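PDB 2WAM: conserved hypothetical alanine and leucine RICH protein from Mycobacterium tuberculosis, which is of unknown function but belongs to the PAC2 family, within a duplicated gene family of actinobacteria. Local coordinates for residues A[79-84]-A[251-256]. Numbering follows the deposited sequence.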
# COMPACT_ATOMS: atom_id res chain seq x y z
N GLY A 79 37.29 17.71 2.66
CA GLY A 79 37.16 19.04 3.22
C GLY A 79 35.79 19.25 3.84
O GLY A 79 35.45 20.34 4.27
N HIS A 80 35.01 18.17 3.90
CA HIS A 80 33.61 18.27 4.31
C HIS A 80 32.92 19.38 3.52
O HIS A 80 31.96 19.98 3.99
CB HIS A 80 33.50 18.50 5.82
CG HIS A 80 34.22 17.47 6.64
ND1 HIS A 80 34.87 17.77 7.82
CD2 HIS A 80 34.41 16.14 6.43
CE1 HIS A 80 35.42 16.67 8.31
NE2 HIS A 80 35.16 15.67 7.48
N ALA A 81 33.42 19.63 2.31
CA ALA A 81 32.98 20.80 1.54
C ALA A 81 31.49 20.81 1.18
O ALA A 81 30.89 21.88 1.12
CB ALA A 81 33.84 20.98 0.29
N ILE A 82 30.91 19.64 0.94
CA ILE A 82 29.49 19.54 0.62
C ILE A 82 28.62 19.91 1.83
O ILE A 82 27.68 20.71 1.72
CB ILE A 82 29.09 18.13 0.18
CG1 ILE A 82 30.06 17.56 -0.85
CG2 ILE A 82 27.66 18.12 -0.38
CD1 ILE A 82 29.64 17.79 -2.25
N ARG A 83 28.92 19.33 2.98
CA ARG A 83 28.15 19.62 4.17
C ARG A 83 28.22 21.12 4.45
O ARG A 83 27.21 21.77 4.67
CB ARG A 83 28.68 18.81 5.37
CG ARG A 83 27.96 19.13 6.67
CD ARG A 83 28.43 18.28 7.83
NE ARG A 83 29.89 18.21 7.96
CZ ARG A 83 30.65 19.08 8.65
NH1 ARG A 83 30.10 20.12 9.27
NH2 ARG A 83 31.96 18.90 8.71
N LEU A 84 29.43 21.67 4.42
CA LEU A 84 29.66 23.06 4.75
C LEU A 84 28.90 24.02 3.83
O LEU A 84 28.33 25.01 4.30
CB LEU A 84 31.16 23.38 4.73
CG LEU A 84 31.94 22.67 5.83
CD1 LEU A 84 33.44 22.91 5.66
CD2 LEU A 84 31.46 23.13 7.21
N PRO A 251 36.58 25.09 4.74
CA PRO A 251 35.55 26.03 4.23
C PRO A 251 35.92 26.68 2.89
O PRO A 251 35.03 27.02 2.11
CB PRO A 251 35.47 27.09 5.33
CG PRO A 251 35.96 26.40 6.57
CD PRO A 251 36.99 25.41 6.12
N ALA A 252 37.21 26.84 2.62
CA ALA A 252 37.67 27.39 1.35
C ALA A 252 37.07 26.63 0.18
O ALA A 252 36.63 27.23 -0.80
CB ALA A 252 39.19 27.37 1.27
N ALA A 253 37.04 25.31 0.30
CA ALA A 253 36.54 24.47 -0.78
C ALA A 253 35.02 24.62 -0.95
O ALA A 253 34.51 24.58 -2.07
CB ALA A 253 36.94 23.03 -0.55
N ALA A 254 34.31 24.83 0.16
CA ALA A 254 32.88 25.13 0.12
C ALA A 254 32.63 26.50 -0.51
O ALA A 254 31.76 26.68 -1.35
CB ALA A 254 32.27 25.08 1.53
N GLN A 255 33.43 27.49 -0.11
CA GLN A 255 33.32 28.80 -0.72
C GLN A 255 33.55 28.75 -2.25
O GLN A 255 32.78 29.33 -3.01
CB GLN A 255 34.29 29.78 -0.06
CG GLN A 255 34.27 31.14 -0.69
CD GLN A 255 35.37 32.02 -0.15
OE1 GLN A 255 35.99 31.73 0.87
NE2 GLN A 255 35.62 33.13 -0.83
N ALA A 256 34.57 28.03 -2.68
CA ALA A 256 34.82 27.89 -4.11
C ALA A 256 33.60 27.30 -4.82
O ALA A 256 33.16 27.83 -5.84
CB ALA A 256 36.05 27.05 -4.37
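L84 lies against P251 and A254 where helices 81-92 and 251-265 pack together. Both helices belong to the alpha/beta fold of this PAC2 family protein, which is built around a mixed sheet. The contact is buried and apolar, and no hydrogen bond crosses it. Followed outward, L84 first meets A254: its CB is 3.8 Å from A254 CB. CG stands anti to the carbonyl carbon (chi1 -67°), and the chain runs from there toward P251. CD1 ends beside two atoms shared by the backbone and ring of P251, 3.9 Å from P251 N and 4.0 Å from P251 CA. The next ring atom, P251 CD, lies 4.4 Å from L84 CD1.

One turn earlier, A81 packs with the same helix. The CA atoms of A81 and A254 are 4.6 Å apart, a close approach of the two backbones at this point. Both residues have only a methyl group, which is consistent with this. A81 CB meets A253 CB at 3.8 Å. I82 points away from 251-256 and packs on A71 of strand 67-73 and on L178 and T180 of strand 174-183; A81 also touches T180. D249 OD2, two residues before P251, is hydrogen-bonded to ND1 of the N-cap residue H80 and forms a salt bridge with R83 NH2. The methyl of A254 reaches back to the first helix's backbone, with its CB 3.5 Å from A81 O.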